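Local coordinates for protein SAG family member (Sag19) (PDB 6ZZB) that is a surface antigen of the parasite Eimeria tenella with a CAP-type fold, of unknown function but probably exposed to the host, at residues 47-52 with 193-198; 124-129 with 204-209; 185-190 with 212-217; 158-163 with 221-226. All blocks are in the same frame, centred on the assembly; numbering follows the deposited sequence.

Contacts 1 and 2 belong to one sheet: strand 190-196 of contact 1 lies beside strand 203-211 of contact 2, and the Cys193-Cys208 disulfide ties the two contacts together, their centres 10 Å apart. Contact 3 gathers the loops at the far end of these two strands; it meets contact 2 where Pro213 packs on Pro124, with centres 15 Å apart. Contact 4 is the outermost, about 20 Å from the centre of the chain, 15 Å from contact 3 and 31 Å from contact 1 between centres. A sulfate ion, probably from the crystallisation liquor, sits about 5 Å from the side chain of Phe158 in contact 4.

Contact 1: 47-52 with 193-198; sequences DEKTED and CAATKD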
loop_
_atom_site.group_PDB
_atom_site.type_symbol
_atom_site.label_atom_id
_atom_site.label_comp_id
_atom_site.label_asym_id
_atom_site.label_seq_id
_atom_site.Cartn_x
_atom_site.Cartn_y
_atom_site.Cartn_z
ATOM N N ASP A 47 1.261 -14.792 -2.917
ATOM C CA ASP A 47 0.610 -14.887 -4.246
ATOM C C ASP A 47 0.461 -13.474 -4.784
ATOM O O ASP A 47 0.188 -12.541 -4.016
ATOM C CB ASP A 47 -0.771 -15.550 -4.182
ATOM C CG ASP A 47 -0.715 -17.063 -4.263
ATOM O OD1 ASP A 47 0.414 -17.605 -4.215
ATOM O OD2 ASP A 47 -1.793 -17.673 -4.381
ATOM N N GLU A 48 0.568 -13.350 -6.086
ATOM C CA GLU A 48 0.261 -12.096 -6.800
ATOM C C GLU A 48 -1.246 -11.852 -6.711
ATOM O O GLU A 48 -2.039 -12.788 -6.785
ATOM C CB GLU A 48 0.774 -12.307 -8.226
ATOM C CG GLU A 48 0.580 -11.157 -9.159
ATOM C CD GLU A 48 -0.598 -11.300 -10.103
ATOM O OE1 GLU A 48 -1.573 -11.979 -9.734
ATOM O OE2 GLU A 48 -0.503 -10.762 -11.224
ATOM N N LYS A 49 -1.629 -10.603 -6.469
ATOM C CA LYS A 49 -3.023 -10.210 -6.235
ATOM C C LYS A 49 -3.435 -9.024 -7.102
ATOM O O LYS A 49 -4.520 -8.473 -6.880
ATOM C CB LYS A 49 -3.240 -9.858 -4.764
ATOM C CG LYS A 49 -3.038 -10.975 -3.769
ATOM C CD LYS A 49 -3.939 -12.150 -3.999
ATOM C CE LYS A 49 -4.001 -13.082 -2.790
ATOM N NZ LYS A 49 -4.803 -14.293 -3.080
ATOM N N THR A 50 -2.662 -8.623 -8.100
ATOM C CA THR A 50 -2.957 -7.400 -8.850
ATOM C C THR A 50 -4.314 -7.519 -9.525
ATOM O O THR A 50 -5.133 -6.598 -9.431
ATOM C CB THR A 50 -1.879 -7.079 -9.867
ATOM O OG1 THR A 50 -0.620 -7.103 -9.162
ATOM C CG2 THR A 50 -2.145 -5.766 -10.562
ATOM N N GLU A 51 -4.593 -8.635 -10.180
ATOM C CA GLU A 51 -5.906 -8.770 -10.856
ATOM C C GLU A 51 -7.050 -8.818 -9.837
ATOM O O GLU A 51 -8.190 -8.518 -10.218
ATOM C CB GLU A 51 -5.933 -10.029 -11.723
ATOM C CG GLU A 51 -5.032 -9.969 -12.930
ATOM C CD GLU A 51 -3.574 -10.289 -12.712
ATOM O OE1 GLU A 51 -3.218 -10.736 -11.601
ATOM O OE2 GLU A 51 -2.798 -10.076 -13.647
ATOM N N ASP A 52 -6.814 -9.282 -8.624
ATOM C CA ASP A 52 -7.863 -9.337 -7.591
ATOM C C ASP A 52 -8.145 -7.942 -7.040
ATOM O O ASP A 52 -9.235 -7.770 -6.441
ATOM C CB ASP A 52 -7.463 -10.278 -6.463
ATOM C CG ASP A 52 -8.670 -10.763 -5.692
ATOM O OD1 ASP A 52 -9.629 -11.236 -6.349
ATOM O OD2 ASP A 52 -8.705 -10.575 -4.454
ATOM N N CYS A 193 0.277 -5.833 -6.724
ATOM C CA CYS A 193 -0.171 -6.235 -5.379
ATOM C C CYS A 193 0.173 -7.695 -5.133
ATOM O O CYS A 193 0.141 -8.514 -6.057
ATOM C CB CYS A 193 -1.672 -6.087 -5.234
ATOM S SG CYS A 193 -2.292 -4.379 -5.370
ATOM N N ALA A 194 0.470 -8.030 -3.887
ATOM C CA ALA A 194 0.713 -9.415 -3.491
ATOM C C ALA A 194 0.359 -9.575 -2.031
ATOM O O ALA A 194 0.401 -8.580 -1.268
ATOM C CB ALA A 194 2.147 -9.806 -3.739
ATOM N N ALA A 195 0.023 -10.773 -1.613
ATOM C CA ALA A 195 -0.296 -11.020 -0.198
ATOM C C ALA A 195 0.296 -12.344 0.221
ATOM O O ALA A 195 0.272 -13.314 -0.568
ATOM C CB ALA A 195 -1.773 -11.035 0.034
ATOM N N THR A 196 0.789 -12.404 1.440
ATOM C CA THR A 196 1.104 -13.731 2.002
ATOM C C THR A 196 -0.178 -14.541 2.154
ATOM O O THR A 196 -1.254 -13.990 2.380
ATOM C CB THR A 196 1.880 -13.610 3.309
ATOM O OG1 THR A 196 1.092 -12.977 4.305
ATOM C CG2 THR A 196 3.187 -12.871 3.123
ATOM N N LYS A 197 -0.037 -15.862 2.004
ATOM C CA LYS A 197 -1.232 -16.725 1.894
ATOM C C LYS A 197 -1.268 -17.804 2.972
ATOM O O LYS A 197 -2.337 -18.396 3.130
ATOM C CB LYS A 197 -1.293 -17.375 0.509
ATOM C CG LYS A 197 -0.166 -18.339 0.179
ATOM C CD LYS A 197 -0.271 -18.973 -1.201
ATOM C CE LYS A 197 1.033 -19.618 -1.603
ATOM N NZ LYS A 197 0.983 -20.143 -2.985
ATOM N N ASP A 198 -0.189 -18.041 3.707
ATOM C CA ASP A 198 -0.082 -19.309 4.474
ATOM C C ASP A 198 0.471 -19.070 5.882
ATOM O O ASP A 198 0.806 -20.071 6.550
ATOM C CB ASP A 198 0.725 -20.331 3.688
ATOM C CG ASP A 198 2.161 -19.945 3.443
ATOM O OD1 ASP A 198 2.513 -18.768 3.747
ATOM O OD2 ASP A 198 2.927 -20.797 2.949
#
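Asp47 and Ala195 are joined through their backbones as an antiparallel hydrogen-bonded pair: Asp47 N donates to Ala195 O at 2.9 Å, and Ala195 N answers with a bond of 3.0 Å to Asp47 O. Next along, Glu48 and Ala194 form a non-hydrogen-bonded pair with their CA atoms 4.3 Å apart, the short spacing usual for such a pair; the small methyl of Ala194 packs on Ala97 and Pro98 of helix 97-105. The backbone then turns into a helix, yet keeps hold of the strand: Lys49 N gives a 2.8 Å bond to Cys193 O.

A side chain supplies the last polar link. Thr50 OG1 sits beside its own backbone N (chi1 -52°), where it accepts a hydrogen bond from Cys193 N at 2.9 Å, almost straight (169°). Threonine thus completes the ladder with a hydroxyl where a strand would have used a carbonyl.

Charge pairing marks the other end. The chain of Lys197, extended beyond CG, carries its ammonium to Asp47, where NZ meets OD1 at 2.9 Å on the syn side, 28° out of the carboxylate plane. Solvent nearby probably weakens this salt bridge.

Apolar contact comes from the methylenes of Lys49, whose CG lies 4.0 Å from Ala195 CB, while the CB of Cys193 rests on the turn from Lys49 to Thr50. The Cys193 sulfur is bonded to Cys208 of the next strand. The short edge strand 46-48 joins strand 190-196 in the central sheet of a CAP-like alpha-beta-alpha sandwich and leads at once into helix 50-61.

Contact 2: 124-129 with 204-209; sequences PGLVIP and DVLFCY
Phe207 reaches across from strand 203-211 to lie along the backbone of 124-127. With CG opposite the backbone N (chi1 -180°), the ring is carried over toward the facing strand. Starting at CB, 4.1 Å from Leu126 O, the side chain stays close to that carbonyl through CG, and ring atom CD1 is 3.3 Å from Leu126 O. The same CD1 meets Val127 CG2 at 3.8 Å, the methyl lying at the ring edge and in its plane. Farther out, CE1 comes to 4.0 Å from Gly125 CA, where a residue without a side chain leaves room for the ring, and the tip, CZ, ends 3.6 Å from Pro124 O.

Beneath this runs a regular antiparallel ladder. Leu126 and Cys208 exchange two backbone hydrogen bonds, as do Ile128 and Leu206, with Leu206 N 2.9 Å from Ile128 O. Branched and prolyl residues, Val127 and Pro129, occupy the non-hydrogen-bonded positions; proline has no N-H to offer and loses nothing there. On the other face Leu206 CD2 touches both Leu126 CD2 and Ile128 CD1, each at 4.1 Å.

Phe207 and Val205 turn to helix 97-105, packing on Ile100, Leu104 and Ala105. Leu126 and Ile128 turn to Asn179 of helix 175-183, and Leu206 and Ile128 to helix 138-155. Strand 203-211 lies between 126-131 and 190-196, and helices pack on both faces of the sheet.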
loop_
_atom_site.group_PDB
_atom_site.type_symbol
_atom_site.label_atom_id
_atom_site.label_comp_id
_atom_site.label_asym_id
_atom_site.label_seq_id
_atom_site.Cartn_x
_atom_site.Cartn_y
_atom_site.Cartn_z
ATOM N N PRO A 124 7.693 1.808 0.033
ATOM C CA PRO A 124 6.552 2.684 -0.193
ATOM C C PRO A 124 5.443 1.951 -0.930
ATOM O O PRO A 124 5.705 1.331 -1.964
ATOM C CB PRO A 124 7.109 3.829 -1.031
ATOM C CG PRO A 124 8.356 3.305 -1.644
ATOM C CD PRO A 124 8.864 2.177 -0.782
ATOM N N GLY A 125 4.263 1.949 -0.365
ATOM C CA GLY A 125 3.096 1.378 -1.005
ATOM C C GLY A 125 1.971 1.245 -0.028
ATOM O O GLY A 125 2.049 1.755 1.109
ATOM N N LEU A 126 0.908 0.598 -0.463
ATOM C CA LEU A 126 -0.237 0.215 0.388
ATOM C C LEU A 126 0.137 -1.018 1.194
ATOM O O LEU A 126 0.689 -1.980 0.644
ATOM C CB LEU A 126 -1.474 0.001 -0.480
ATOM C CG LEU A 126 -2.707 -0.580 0.203
ATOM C CD1 LEU A 126 -3.963 -0.060 -0.481
ATOM C CD2 LEU A 126 -2.644 -2.109 0.220
ATOM N N VAL A 127 -0.162 -0.975 2.486
ATOM C CA VAL A 127 0.126 -2.087 3.411
ATOM C C VAL A 127 -1.134 -2.393 4.192
ATOM O O VAL A 127 -1.615 -1.506 4.907
ATOM C CB VAL A 127 1.285 -1.740 4.350
ATOM C CG1 VAL A 127 1.600 -2.869 5.303
ATOM C CG2 VAL A 127 2.504 -1.331 3.571
ATOM N N ILE A 128 -1.620 -3.626 4.142
ATOM C CA ILE A 128 -2.782 -4.041 4.962
ATOM C C ILE A 128 -2.499 -5.398 5.582
ATOM O O ILE A 128 -2.513 -6.415 4.887
ATOM C CB ILE A 128 -4.083 -4.078 4.155
ATOM C CG1 ILE A 128 -4.390 -2.747 3.485
ATOM C CG2 ILE A 128 -5.216 -4.535 5.052
ATOM C CD1 ILE A 128 -5.588 -2.766 2.564
ATOM N N PRO A 129 -2.259 -5.455 6.898
ATOM C CA PRO A 129 -2.225 -6.742 7.588
ATOM C C PRO A 129 -3.642 -7.292 7.738
ATOM O O PRO A 129 -4.591 -6.520 7.801
ATOM C CB PRO A 129 -1.629 -6.405 8.952
ATOM C CG PRO A 129 -1.080 -5.002 8.825
ATOM C CD PRO A 129 -1.961 -4.328 7.791
ATOM N N ASP A 204 -1.123 -12.221 8.080
ATOM C CA ASP A 204 -0.692 -12.093 6.672
ATOM C C ASP A 204 -0.627 -10.602 6.328
ATOM O O ASP A 204 -1.229 -9.756 7.002
ATOM C CB ASP A 204 -1.626 -12.853 5.740
ATOM C CG ASP A 204 -1.495 -14.355 5.827
ATOM O OD1 ASP A 204 -0.440 -14.878 5.487
ATOM O OD2 ASP A 204 -2.518 -15.000 6.266
ATOM N N VAL A 205 0.058 -10.314 5.239
ATOM C CA VAL A 205 0.220 -8.917 4.754
ATOM C C VAL A 205 -0.128 -8.843 3.268
ATOM O O VAL A 205 0.422 -9.616 2.474
ATOM C CB VAL A 205 1.640 -8.386 4.986
ATOM C CG1 VAL A 205 1.837 -6.984 4.439
ATOM C CG2 VAL A 205 1.950 -8.390 6.484
ATOM N N LEU A 206 -0.959 -7.875 2.908
ATOM C CA LEU A 206 -1.152 -7.387 1.530
ATOM C C LEU A 206 -0.267 -6.183 1.328
ATOM O O LEU A 206 -0.349 -5.222 2.128
ATOM C CB LEU A 206 -2.617 -7.029 1.324
ATOM C CG LEU A 206 -2.946 -6.276 0.033
ATOM C CD1 LEU A 206 -2.691 -7.126 -1.191
ATOM C CD2 LEU A 206 -4.387 -5.831 0.057
ATOM N N PHE A 207 0.518 -6.199 0.265
ATOM C CA PHE A 207 1.358 -5.062 -0.139
ATOM C C PHE A 207 1.053 -4.737 -1.581
ATOM O O PHE A 207 1.112 -5.640 -2.423
ATOM C CB PHE A 207 2.832 -5.388 0.027
ATOM C CG PHE A 207 3.743 -4.261 -0.361
ATOM C CD1 PHE A 207 3.820 -3.154 0.463
ATOM C CD2 PHE A 207 4.512 -4.291 -1.517
ATOM C CE1 PHE A 207 4.648 -2.091 0.124
ATOM C CE2 PHE A 207 5.298 -3.200 -1.858
ATOM C CZ PHE A 207 5.372 -2.128 -1.029
ATOM N N CYS A 208 0.796 -3.478 -1.875
ATOM C CA CYS A 208 0.672 -2.999 -3.265
ATOM C C CYS A 208 1.713 -1.920 -3.504
ATOM O O CYS A 208 1.731 -0.901 -2.791
ATOM C CB CYS A 208 -0.707 -2.448 -3.548
ATOM S SG CYS A 208 -2.088 -3.597 -3.412
ATOM N N TYR A 209 2.536 -2.120 -4.522
ATOM C CA TYR A 209 3.569 -1.168 -4.931
ATOM C C TYR A 209 3.048 -0.354 -6.103
ATOM O O TYR A 209 2.641 -0.942 -7.117
ATOM C CB TYR A 209 4.868 -1.874 -5.335
ATOM C CG TYR A 209 5.965 -0.884 -5.586
ATOM C CD1 TYR A 209 6.621 -0.316 -4.519
ATOM C CD2 TYR A 209 6.325 -0.453 -6.847
ATOM C CE1 TYR A 209 7.570 0.663 -4.682
ATOM C CE2 TYR A 209 7.307 0.487 -7.033
ATOM C CZ TYR A 209 7.958 1.035 -5.947
ATOM O OH TYR A 209 8.945 1.957 -6.097
#

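Contact 3: 185-190 with 212-217; sequences SEKSKK and DPLRKE
Lys187 and Asp212 link two irregular loops through one backbone bond, Asp212 N donating to Lys187 O at 2.9 Å, while the nearest CA atoms, those of Ser188 and Asp212, stand 5.4 Å apart. A cis peptide precedes Asp212 and redirects the chain as it leaves strand 203-211. On the opposing side Ser185 OG accepts from Lys187 N at 2.9 Å, an ST turn that shapes the start of its loop; serine suits this place because its short hydroxyl can reach the N-H two residues on.

Just beyond, Lys189 and Lys190 both face Ile211, which makes a classic beta bulge where strands 190-196 and 203-211 come together. The bulge lies next to the salt bridge of Lys189 and Asp212. The lysine chain bends at its last torsion (chi4 81°), bringing NZ to 2.8 Å from Asp212 OD2, above the carboxylate plane. The same NZ also donates to Lys187 O, which it and Asp212 N approach from opposite faces of the carbonyl plane, so that this oxygen is gripped twice.

Lys187 uses its length differently. A bend at chi3 (71°) takes its chain across Asp212, and NZ reaches Pro213 O at 3.2 Å; a water bridges the same two atoms. NZ is also paired with Asp218, so the ammonium has an acid partner besides the carbonyl. Leu214 turns its CD2 to Lys187 CD, at 4.2 Å, and to the Ser185 hydroxyl, packing also on Phe182 of helix 175-183. A second water links Ser185 OG, Ser188 OG and Asp212 O, and Ser188 OG bonds in addition to Phe182 O.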
loop_
_atom_site.group_PDB
_atom_site.type_symbol
_atom_site.label_atom_id
_atom_site.label_comp_id
_atom_site.label_asym_id
_atom_site.label_seq_id
_atom_site.Cartn_x
_atom_site.Cartn_y
_atom_site.Cartn_z
ATOM N N SER A 185 -3.003 8.790 -5.494
ATOM C CA SER A 185 -1.848 9.594 -5.959
ATOM C C SER A 185 -1.956 9.836 -7.478
ATOM O O SER A 185 -2.165 8.880 -8.235
ATOM C CB SER A 185 -0.571 8.895 -5.631
ATOM O OG SER A 185 0.535 9.584 -6.198
ATOM N N GLU A 186 -1.812 11.095 -7.888
ATOM C CA GLU A 186 -1.575 11.475 -9.303
ATOM C C GLU A 186 -0.237 10.907 -9.779
ATOM O O GLU A 186 -0.105 10.692 -10.956
ATOM C CB GLU A 186 -1.597 13.002 -9.441
ATOM C CG GLU A 186 -2.986 13.560 -9.634
ATOM C CD GLU A 186 -3.412 13.677 -11.086
ATOM O OE1 GLU A 186 -2.719 13.107 -11.970
ATOM O OE2 GLU A 186 -4.429 14.350 -11.335
ATOM N N LYS A 187 0.708 10.610 -8.889
ATOM C CA LYS A 187 1.991 9.965 -9.302
ATOM C C LYS A 187 1.766 8.473 -9.601
ATOM O O LYS A 187 2.638 7.905 -10.260
ATOM C CB LYS A 187 3.091 10.036 -8.246
ATOM C CG LYS A 187 3.619 11.416 -7.914
ATOM C CD LYS A 187 4.609 11.376 -6.785
ATOM C CE LYS A 187 5.898 10.744 -7.236
ATOM N NZ LYS A 187 7.023 11.046 -6.328
ATOM N N SER A 188 0.695 7.854 -9.104
ATOM C CA SER A 188 0.414 6.404 -9.340
ATOM C C SER A 188 -0.073 6.234 -10.797
ATOM O O SER A 188 -1.089 6.858 -11.178
ATOM C CB SER A 188 -0.571 5.848 -8.317
ATOM O OG SER A 188 -0.022 5.912 -6.980
ATOM N N LYS A 189 0.623 5.431 -11.615
ATOM C CA LYS A 189 0.206 5.018 -12.984
ATOM C C LYS A 189 0.024 3.486 -13.095
ATOM O O LYS A 189 -0.795 2.978 -13.886
ATOM C CB LYS A 189 1.251 5.497 -13.990
ATOM C CG LYS A 189 1.535 7.001 -13.977
ATOM C CD LYS A 189 2.936 7.350 -14.453
ATOM C CE LYS A 189 3.416 8.714 -13.991
ATOM N NZ LYS A 189 3.934 8.671 -12.599
ATOM N N LYS A 190 0.792 2.736 -12.295
ATOM C CA LYS A 190 0.739 1.259 -12.328
ATOM C C LYS A 190 0.812 0.746 -10.897
ATOM O O LYS A 190 1.333 1.487 -10.037
ATOM C CB LYS A 190 1.911 0.687 -13.131
ATOM C CG LYS A 190 2.100 1.312 -14.507
ATOM C CD LYS A 190 3.113 0.578 -15.326
ATOM C CE LYS A 190 3.447 1.313 -16.602
ATOM N NZ LYS A 190 4.138 0.413 -17.534
ATOM N N ASP A 212 4.595 5.727 -9.999
ATOM C CA ASP A 212 5.755 6.054 -9.196
ATOM C C ASP A 212 5.346 6.176 -7.740
ATOM O O ASP A 212 4.229 6.592 -7.468
ATOM C CB ASP A 212 6.331 7.405 -9.634
ATOM C CG ASP A 212 6.919 7.345 -11.025
ATOM O OD1 ASP A 212 7.670 6.399 -11.298
ATOM O OD2 ASP A 212 6.634 8.280 -11.794
ATOM N N PRO A 213 6.197 5.785 -6.785
ATOM C CA PRO A 213 5.841 5.862 -5.377
ATOM C C PRO A 213 5.793 7.287 -4.842
ATOM O O PRO A 213 6.650 8.102 -5.192
ATOM C CB PRO A 213 6.954 5.076 -4.673
ATOM C CG PRO A 213 8.151 5.206 -5.604
ATOM C CD PRO A 213 7.530 5.197 -6.988
ATOM N N LEU A 214 4.884 7.538 -3.912
ATOM C CA LEU A 214 4.997 8.731 -3.058
ATOM C C LEU A 214 6.277 8.652 -2.251
ATOM O O LEU A 214 6.618 7.580 -1.720
ATOM C CB LEU A 214 3.819 8.834 -2.091
ATOM C CG LEU A 214 2.524 9.283 -2.712
ATOM C CD1 LEU A 214 1.415 9.107 -1.683
ATOM C CD2 LEU A 214 2.626 10.731 -3.181
ATOM N N ARG A 215 6.950 9.785 -2.094
ATOM C CA ARG A 215 8.174 9.886 -1.279
ATOM C C ARG A 215 8.043 11.055 -0.304
ATOM O O ARG A 215 7.235 11.937 -0.555
ATOM C CB ARG A 215 9.376 9.996 -2.223
ATOM C CG ARG A 215 9.497 8.778 -3.131
ATOM C CD ARG A 215 10.742 8.822 -3.970
ATOM N NE ARG A 215 11.926 8.783 -3.113
ATOM C CZ ARG A 215 13.130 9.204 -3.469
ATOM N NH1 ARG A 215 13.342 9.692 -4.681
ATOM N NH2 ARG A 215 14.127 9.119 -2.607
ATOM N N LYS A 216 8.864 11.045 0.731
ATOM C CA LYS A 216 8.898 12.112 1.749
ATOM C C LYS A 216 8.971 13.451 1.024
ATOM O O LYS A 216 9.782 13.593 0.072
ATOM C CB LYS A 216 10.049 11.897 2.727
ATOM C CG LYS A 216 9.877 12.619 4.046
ATOM C CD LYS A 216 11.126 12.605 4.864
ATOM C CE LYS A 216 11.010 13.460 6.101
ATOM N NZ LYS A 216 12.042 13.062 7.080
ATOM N N GLU A 217 8.110 14.377 1.464
ATOM C CA GLU A 217 7.953 15.784 0.984
ATOM C C GLU A 217 7.146 15.905 -0.317
ATOM O O GLU A 217 6.783 17.035 -0.628
ATOM C CB GLU A 217 9.286 16.539 0.911
ATOM C CG GLU A 217 9.870 16.820 2.279
ATOM C CD GLU A 217 10.836 17.990 2.340
ATOM O OE1 GLU A 217 10.480 19.082 1.852
ATOM O OE2 GLU A 217 11.938 17.810 2.889
HETATM O O HOH W 1 2.106 7.311 -5.775
HETATM O O HOH W 2 8.599 8.782 -7.016
#

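Contact 4: 158-163 with 221-226; sequences FEPSTG and FTAELY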
loop_
_atom_site.group_PDB
_atom_site.type_symbol
_atom_site.label_atom_id
_atom_site.label_comp_id
_atom_site.label_asym_id
_atom_site.label_seq_id
_atom_site.Cartn_x
_atom_site.Cartn_y
_atom_site.Cartn_z
ATOM N N PHE A 158 -4.272 18.430 8.175
ATOM C CA PHE A 158 -3.762 18.364 6.791
ATOM C C PHE A 158 -4.552 19.313 5.898
ATOM O O PHE A 158 -5.797 19.263 5.853
ATOM C CB PHE A 158 -3.872 16.935 6.262
ATOM C CG PHE A 158 -3.422 16.792 4.836
ATOM C CD1 PHE A 158 -2.094 16.541 4.529
ATOM C CD2 PHE A 158 -4.334 16.897 3.815
ATOM C CE1 PHE A 158 -1.694 16.429 3.203
ATOM C CE2 PHE A 158 -3.930 16.807 2.491
ATOM C CZ PHE A 158 -2.610 16.568 2.198
ATOM N N GLU A 159 -3.824 20.147 5.152
ATOM C CA GLU A 159 -4.341 20.993 4.055
ATOM C C GLU A 159 -3.565 20.605 2.807
ATOM O O GLU A 159 -2.347 20.474 2.882
ATOM C CB GLU A 159 -4.073 22.490 4.290
ATOM C CG GLU A 159 -4.921 23.152 5.345
ATOM C CD GLU A 159 -4.779 24.669 5.256
ATOM O OE1 GLU A 159 -4.075 25.239 6.104
ATOM O OE2 GLU A 159 -5.331 25.270 4.302
ATOM N N PRO A 160 -4.218 20.485 1.645
ATOM C CA PRO A 160 -3.504 20.072 0.440
ATOM C C PRO A 160 -2.397 21.039 -0.023
ATOM O O PRO A 160 -1.416 20.590 -0.608
ATOM C CB PRO A 160 -4.631 19.956 -0.595
ATOM C CG PRO A 160 -5.758 20.828 -0.064
ATOM C CD PRO A 160 -5.656 20.681 1.437
ATOM N N SER A 161 -2.527 22.336 0.247
ATOM C CA SER A 161 -1.523 23.309 -0.246
ATOM C C SER A 161 -0.227 23.202 0.560
ATOM O O SER A 161 0.827 23.523 -0.013
ATOM C CB SER A 161 -2.060 24.710 -0.272
ATOM O OG SER A 161 -2.424 25.111 1.017
ATOM N N THR A 162 -0.273 22.769 1.823
ATOM C CA THR A 162 0.914 22.722 2.701
ATOM C C THR A 162 1.317 21.291 3.039
ATOM O O THR A 162 2.509 21.078 3.315
ATOM C CB THR A 162 0.709 23.488 4.004
ATOM O OG1 THR A 162 -0.407 22.940 4.712
ATOM C CG2 THR A 162 0.484 24.971 3.795
ATOM N N GLY A 163 0.372 20.358 3.043
ATOM C CA GLY A 163 0.594 19.008 3.586
ATOM C C GLY A 163 1.477 18.191 2.651
ATOM O O GLY A 163 1.209 18.150 1.435
ATOM N N PHE A 221 -1.876 15.464 -2.632
ATOM C CA PHE A 221 -3.154 15.911 -3.229
ATOM C C PHE A 221 -3.070 17.375 -3.670
ATOM O O PHE A 221 -2.597 18.204 -2.899
ATOM C CB PHE A 221 -4.291 15.784 -2.218
ATOM C CG PHE A 221 -4.405 14.426 -1.580
ATOM C CD1 PHE A 221 -4.806 13.315 -2.305
ATOM C CD2 PHE A 221 -4.076 14.263 -0.256
ATOM C CE1 PHE A 221 -4.888 12.078 -1.684
ATOM C CE2 PHE A 221 -4.166 13.032 0.357
ATOM C CZ PHE A 221 -4.578 11.949 -0.361
ATOM N N THR A 222 -3.601 17.644 -4.847
ATOM C CA THR A 222 -3.966 19.025 -5.248
ATOM C C THR A 222 -5.177 19.460 -4.429
ATOM O O THR A 222 -5.961 18.594 -3.953
ATOM C CB THR A 222 -4.286 19.122 -6.736
ATOM O OG1 THR A 222 -5.450 18.337 -6.979
ATOM C CG2 THR A 222 -3.121 18.708 -7.608
ATOM N N ALA A 223 -5.373 20.766 -4.290
ATOM C CA ALA A 223 -6.591 21.306 -3.655
ATOM C C ALA A 223 -7.833 20.803 -4.393
ATOM O O ALA A 223 -8.813 20.491 -3.716
ATOM C CB ALA A 223 -6.520 22.822 -3.602
ATOM N N GLU A 224 -7.804 20.712 -5.724
ATOM C CA GLU A 224 -8.973 20.347 -6.539
ATOM C C GLU A 224 -9.361 18.917 -6.155
ATOM O O GLU A 224 -10.542 18.636 -5.909
ATOM C CB GLU A 224 -8.626 20.495 -8.021
ATOM C CG GLU A 224 -9.793 20.221 -8.936
ATOM C CD GLU A 224 -9.457 20.319 -10.416
ATOM O OE1 GLU A 224 -8.252 20.269 -10.763
ATOM O OE2 GLU A 224 -10.396 20.431 -11.207
ATOM N N LEU A 225 -8.373 18.011 -6.128
ATOM C CA LEU A 225 -8.683 16.605 -5.787
ATOM C C LEU A 225 -9.164 16.535 -4.324
ATOM O O LEU A 225 -10.170 15.861 -4.065
ATOM C CB LEU A 225 -7.458 15.713 -6.020
ATOM C CG LEU A 225 -7.662 14.265 -5.580
ATOM C CD1 LEU A 225 -8.831 13.637 -6.311
ATOM C CD2 LEU A 225 -6.400 13.450 -5.789
ATOM N N TYR A 226 -8.503 17.227 -3.398
ATOM C CA TYR A 226 -8.866 17.148 -1.961
ATOM C C TYR A 226 -10.301 17.659 -1.774
ATOM O O TYR A 226 -11.081 17.012 -1.065
ATOM C CB TYR A 226 -7.842 17.849 -1.073
ATOM C CG TYR A 226 -7.839 17.305 0.336
ATOM C CD1 TYR A 226 -7.512 15.982 0.602
ATOM C CD2 TYR A 226 -8.202 18.093 1.402
ATOM C CE1 TYR A 226 -7.536 15.471 1.895
ATOM C CE2 TYR A 226 -8.214 17.615 2.697
ATOM C CZ TYR A 226 -7.882 16.294 2.952
ATOM O OH TYR A 226 -7.898 15.785 4.222
HETATM O O HOH W 3 -7.953 17.542 6.176
HETATM O O HOH W 4 -0.861 17.680 -0.508
#
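Phe158 and Tyr226 meet because each swings its ring away from its own backbone N, with chi1 of 178° in Phe158 and -155° in Tyr226. The rings form an edge-to-face (T-shaped) pair, centroids 5.2 Å apart and planes at 65°, in which the edge of Phe158 is turned to the face of Tyr226; Phe158 CD2 lies 3.7 Å from Tyr226 CZ. Phe221 is the third member of this aromatic cluster. Its CD2 is 3.7 Å from Phe158 CZ, which comes in at the edge of the Phe221 ring and in its plane.

The cluster lies against the start of the last helix, 223-231. Thr222 is its N-cap: OG1 accepts from Leu225 N at 3.1 Å, a hydroxyl doing the work of the carbonyl that a first turn lacks. Phe221 and Tyr226 also pack on Leu153 of helix 138-155, so the cluster joins the 158-163 loop to two helices.

Pro160 packs beside the cluster, against Tyr226 and Ala223. The compact, rigid ring sets CD at 3.6 Å from Tyr226 CD2 and CG at 3.7 Å from Ala223 CA, where the small alanine lets the loop come near the helix backbone. At the polar rim, a water lies in the plane of the Tyr226 ring, 2.6 Å from Tyr226 OH, and within bonding distance of Phe158 O. Another water accepts from Phe221 N at 3.2 Å and lies similarly close to the carbonyls of Pro160 and Gly163.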